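Local coordinates for PfkB (Polaromonas sp. JS666, PDB 4DU5), which probably transfers phosphate from ATP to a sugar or related carbohydrate, as other kinases of the pfkB family do, at residues P44-L47 against E48-E51; S135-S138 against H139-V142; D144-E147 against A148-L151. All coordinates share one frame; numbering follows the deposited sequence.

Contact 1 of 3, residues P44-L47 against E48-E51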
# COMPACT_ATOMS: atom_id res chain seq x y z
N PRO A 44 -14.62 14.73 -3.12
CA PRO A 44 -13.60 15.77 -3.34
C PRO A 44 -12.67 16.13 -2.17
O PRO A 44 -11.69 16.85 -2.39
CB PRO A 44 -14.43 17.00 -3.72
CG PRO A 44 -15.74 16.46 -4.21
CD PRO A 44 -15.98 15.24 -3.39
N GLY A 45 -12.96 15.67 -0.96
CA GLY A 45 -12.15 16.05 0.20
C GLY A 45 -10.65 15.79 0.09
O GLY A 45 -10.18 15.28 -0.94
N PRO A 46 -9.87 16.14 1.13
CA PRO A 46 -8.51 15.61 1.16
C PRO A 46 -8.55 14.09 1.32
O PRO A 46 -9.61 13.52 1.64
CB PRO A 46 -7.89 16.26 2.41
CG PRO A 46 -8.74 17.46 2.67
CD PRO A 46 -10.13 17.03 2.27
N LEU A 47 -7.40 13.46 1.08
CA LEU A 47 -7.31 12.01 1.00
C LEU A 47 -7.70 11.30 2.29
O LEU A 47 -8.47 10.33 2.26
CB LEU A 47 -5.92 11.59 0.54
CG LEU A 47 -5.81 11.30 -0.95
CD1 LEU A 47 -4.36 11.28 -1.42
CD2 LEU A 47 -6.51 9.98 -1.24
N GLU A 48 -7.17 11.78 3.42
CA GLU A 48 -7.45 11.17 4.73
C GLU A 48 -8.92 11.15 5.12
O GLU A 48 -9.32 10.37 6.00
CB GLU A 48 -6.62 11.80 5.84
CG GLU A 48 -6.77 13.30 5.96
CD GLU A 48 -5.64 14.06 5.28
OE1 GLU A 48 -5.25 13.67 4.15
OE2 GLU A 48 -5.16 15.05 5.89
N HIS A 49 -9.72 12.00 4.49
CA HIS A 49 -11.15 12.07 4.80
C HIS A 49 -12.03 11.30 3.81
O HIS A 49 -13.26 11.30 3.93
CB HIS A 49 -11.61 13.54 4.96
CG HIS A 49 -10.80 14.32 5.96
ND1 HIS A 49 -9.90 15.31 5.58
CD2 HIS A 49 -10.71 14.23 7.31
CE1 HIS A 49 -9.32 15.80 6.66
NE2 HIS A 49 -9.79 15.16 7.72
N ALA A 50 -11.39 10.63 2.85
CA ALA A 50 -12.13 9.77 1.94
C ALA A 50 -12.76 8.64 2.73
O ALA A 50 -12.45 8.43 3.88
CB ALA A 50 -11.24 9.26 0.86
N GLU A 51 -13.70 7.93 2.13
CA GLU A 51 -14.37 6.84 2.81
C GLU A 51 -14.51 5.65 1.86
O GLU A 51 -14.70 4.51 2.29
CB GLU A 51 -15.73 7.30 3.37
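The amide of A50 reaches back to the carbonyl of L47, and this N to O bond of 3.0 Å closes a 3-10 turn in the loop joining strands 36-41 and 52-58 of the small four-stranded sheet. Just before it, H49 N bonds to P46 O at 3.2 Å, so two successive i to i+3 bonds wind the chain tightly. Both donors stand well above the plane of the carbonyl they use, in keeping with the tight coil of a 3-10 turn. P46 suits the start of this coil: its ring fixes phi, and it has no amide hydrogen that would need an acceptor. The imidazole of H49 lies beside that proline, the two side chains crossing obliquely. P46 CG meets the imidazole at its edge, in the ring plane, and P46 CD is 3.7 Å from H49 ND1. One face of the same ring carries E48 CG, 3.6 Å above the plane and displaced toward the rim. E48 places CG between its own N and carbonyl carbon (chi1 56°) and then bends at chi2, which brings the carboxylate back beside the proline instead of sending it straight outward. There OE1 forms a salt bridge with R88 of the second subunit, while K55 of that subunit bonds to the carbonyl oxygens of E48 and A50. L47 packs on S85 of the second subunit, and together these intersubunit contacts are consistent with the dimer-forming small sheet of ribokinase-like enzymes. The nearest side-chain approach of E48 to P46 is OE1 to CB, 4.1 Å.

Contact 2 of 3, residues S135-S138 against H139-V142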
# COMPACT_ATOMS: atom_id res chain seq x y z
N SER A 135 9.37 -1.34 -5.24
CA SER A 135 8.38 -2.22 -5.86
C SER A 135 9.04 -3.23 -6.77
O SER A 135 10.22 -3.08 -7.11
CB SER A 135 7.36 -1.42 -6.67
OG SER A 135 7.90 -1.12 -7.94
N ALA A 136 8.28 -4.23 -7.20
CA ALA A 136 8.80 -5.31 -8.03
C ALA A 136 9.42 -4.72 -9.29
O ALA A 136 10.58 -4.95 -9.57
CB ALA A 136 7.72 -6.31 -8.35
N ALA A 137 8.64 -3.94 -10.03
CA ALA A 137 9.14 -3.20 -11.19
C ALA A 137 10.40 -2.39 -10.95
O ALA A 137 11.22 -2.29 -11.85
CB ALA A 137 8.05 -2.29 -11.75
N SER A 138 10.60 -1.80 -9.77
CA SER A 138 11.84 -1.03 -9.60
C SER A 138 13.07 -1.93 -9.62
O SER A 138 14.18 -1.47 -9.87
CB SER A 138 11.83 -0.10 -8.37
OG SER A 138 12.03 -0.78 -7.16
N HIS A 139 12.86 -3.22 -9.40
CA HIS A 139 13.95 -4.17 -9.41
C HIS A 139 14.44 -4.59 -10.80
O HIS A 139 15.41 -5.33 -10.89
CB HIS A 139 13.61 -5.39 -8.55
CG HIS A 139 13.63 -5.09 -7.09
ND1 HIS A 139 14.76 -5.22 -6.32
CD2 HIS A 139 12.67 -4.61 -6.26
CE1 HIS A 139 14.50 -4.86 -5.08
NE2 HIS A 139 13.23 -4.48 -5.02
N MSE A 140 13.80 -4.14 -11.87
CA MSE A 140 14.22 -4.55 -13.22
C MSE A 140 15.59 -3.99 -13.61
O MSE A 140 15.96 -2.89 -13.17
CB MSE A 140 13.20 -4.14 -14.28
CG MSE A 140 11.81 -4.58 -13.96
SE MSE A 140 10.44 -3.75 -15.09
CE MSE A 140 10.76 -4.77 -16.75
N GLY A 141 16.32 -4.75 -14.41
CA GLY A 141 17.63 -4.33 -14.90
C GLY A 141 17.91 -5.04 -16.21
O GLY A 141 17.06 -5.76 -16.70
N VAL A 142 19.10 -4.85 -16.76
CA VAL A 142 19.45 -5.49 -18.05
C VAL A 142 19.17 -7.01 -18.12
O VAL A 142 18.82 -7.54 -19.19
CB VAL A 142 20.91 -5.18 -18.43
CG1 VAL A 142 21.13 -3.65 -18.48
CG2 VAL A 142 21.89 -5.85 -17.46
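H139 turns the edge of its imidazole, not a face, toward the backbone of S135 and A136. Its CD2 lies near S135 O, and A136 O is also at the ring edge, in the ring plane. Setting CG beside the backbone N (chi1 -72°) brings the ring back along the preceding turn. The next side chain, that of M140, a selenomethionine, meets A137 instead. Its CG passes A137 O and its SE lies 4.4 Å from A137 CB, a soft, flexible chain against a small methyl group. Alanines suit this buried stretch because they leave room for neighbours: A136 packs on R80 and A137 on S79, both of strand 75-81, which M140 also touches through R80. The backbone sets these directions. H139 N bonds to A136 O at 2.9 Å, and M140 N to A137 O at 3.2 Å, with an N-H...O angle of 170°. At the start of the turn S135 OG bonds to E34 and receives a weak bond from S138 N. Two successive i to i+3 bonds are the signature of a short 3-10 turn, here in the loop leading from the small sheet of this pfkB-family fold back to its large one.

Contact 3 of 3, residues D144-E147 against A148-L151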
# COMPACT_ATOMS: atom_id res chain seq x y z
N ASP A 144 16.73 -8.53 -17.13
CA ASP A 144 15.30 -8.73 -17.36
C ASP A 144 14.92 -8.77 -18.84
O ASP A 144 13.98 -9.45 -19.22
CB ASP A 144 14.48 -7.64 -16.63
CG ASP A 144 14.31 -7.94 -15.14
OD1 ASP A 144 15.19 -7.54 -14.32
OD2 ASP A 144 13.30 -8.57 -14.78
N ILE A 145 15.68 -8.05 -19.65
CA ILE A 145 15.46 -7.94 -21.09
C ILE A 145 15.62 -9.30 -21.80
O ILE A 145 16.67 -9.93 -21.69
CB ILE A 145 16.49 -6.94 -21.70
CG1 ILE A 145 16.57 -5.66 -20.89
CG2 ILE A 145 16.18 -6.62 -23.16
CD1 ILE A 145 17.85 -4.90 -21.14
N ASP A 146 14.59 -9.74 -22.51
CA ASP A 146 14.69 -10.93 -23.38
C ASP A 146 14.91 -10.49 -24.83
O ASP A 146 13.96 -10.13 -25.54
CB ASP A 146 13.43 -11.80 -23.27
CG ASP A 146 13.40 -12.93 -24.31
OD1 ASP A 146 14.41 -13.16 -25.03
OD2 ASP A 146 12.36 -13.60 -24.43
N GLU A 147 16.16 -10.57 -25.26
CA GLU A 147 16.58 -10.03 -26.57
C GLU A 147 15.81 -10.55 -27.77
O GLU A 147 15.22 -9.77 -28.50
CB GLU A 147 18.10 -10.13 -26.75
CG GLU A 147 18.86 -9.32 -25.68
CD GLU A 147 20.38 -9.36 -25.85
OE1 GLU A 147 20.85 -10.07 -26.77
OE2 GLU A 147 21.11 -8.69 -25.06
N ALA A 148 15.77 -11.85 -27.99
CA ALA A 148 15.00 -12.38 -29.12
C ALA A 148 13.58 -11.82 -29.16
O ALA A 148 13.04 -11.54 -30.27
CB ALA A 148 14.95 -13.94 -29.09
N TRP A 149 12.98 -11.64 -27.97
CA TRP A 149 11.57 -11.24 -27.84
C TRP A 149 11.35 -9.78 -28.25
O TRP A 149 10.35 -9.45 -28.90
CB TRP A 149 11.09 -11.45 -26.41
CG TRP A 149 9.71 -11.02 -26.19
CD1 TRP A 149 8.57 -11.62 -26.65
CD2 TRP A 149 9.28 -9.89 -25.43
NE1 TRP A 149 7.46 -10.92 -26.25
CE2 TRP A 149 7.87 -9.85 -25.49
CE3 TRP A 149 9.95 -8.91 -24.71
CZ2 TRP A 149 7.12 -8.87 -24.85
CZ3 TRP A 149 9.20 -7.91 -24.07
CH2 TRP A 149 7.80 -7.91 -24.15
N LEU A 150 12.27 -8.94 -27.83
CA LEU A 150 12.27 -7.54 -28.12
C LEU A 150 12.29 -7.36 -29.65
O LEU A 150 11.35 -6.78 -30.24
CB LEU A 150 13.55 -6.96 -27.54
CG LEU A 150 13.57 -5.55 -26.96
CD1 LEU A 150 15.02 -5.09 -26.79
CD2 LEU A 150 12.78 -4.63 -27.85
N LEU A 151 13.35 -7.87 -30.26
CA LEU A 151 13.57 -7.82 -31.69
C LEU A 151 12.40 -8.35 -32.52
O LEU A 151 12.36 -8.15 -33.72
CB LEU A 151 14.85 -8.58 -32.01
CG LEU A 151 16.21 -7.86 -31.92
CD1 LEU A 151 16.30 -6.71 -30.90
CD2 LEU A 151 17.34 -8.89 -31.68
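D146 and W149 meet at the start of helix 147-150, where backbone bonds set the frame. D146 O receives two amides: L150 N at 3.1 Å, approaching nearly along the C=O axis, and W149 N in a weak, bent bond. One residue on, L151 N bonds to E147 O at 3.2 Å, with an N-H...O angle of 165°. The first turn thus combines two i to i+4 bonds with a weak i to i+3 one.

Among the polar side chains, D146 occupies the N-cap position, and with CG opposite its own N across the CA-CB bond (chi1 171°) the carboxylate swings over the first turn. OD1 lies 3.5 Å from A148 N, and OD2 is near W149 CB. Its negative charge probably interacts favourably with the positive end of the helix dipole, which is consistent with an aspartate at this place. Replacing D146 by an alanine would probably leave the first-turn amides without this nearby carboxylate and lose some of the packing on W149. The carboxylate and indole planes are 24° apart, but OD2 sits obliquely to the ring.

Apolar contacts complete the turn. I145 CG2 touches L150 CD1 at 4.1 Å, two branched chains meeting against helix 169-182, where I145 packs on T176 and the buried L150 on M180. The indole of W149 extends from the turn to stack on H103 and lie on L27 and I30, so its broad ring packs on residues of strands 100-106 and 27-32. The arrangement is a single helical turn with an aspartate at the N-cap position, and this short helix precedes strand 153-159 of the large, mainly parallel sheet of the ribokinase-like fold.

Overall arrangement
Contacts 2 and 3 are neighbours, their centres 16 Å apart, on the single connection from strand 128-131 to strand 153-159; D144 of contact 3 bonds to G141 of contact 2 through one carboxylate oxygen and forms a salt bridge with R80 through the other. Contact 1 stands apart on the small sheet, about 43 Å centre to centre from contact 3 and on the opposite side of the chain's centre. Burial separates them too: contact 2 is largely buried, with alanines and serines in its turn and M140 beside them, whereas contacts 1 and 3 are at the surface. Contact 1 turns one carboxylate and two carbonyls to the second subunit; contact 3 sets an aspartate at a helix start and packs its hydrophobics within its own chain.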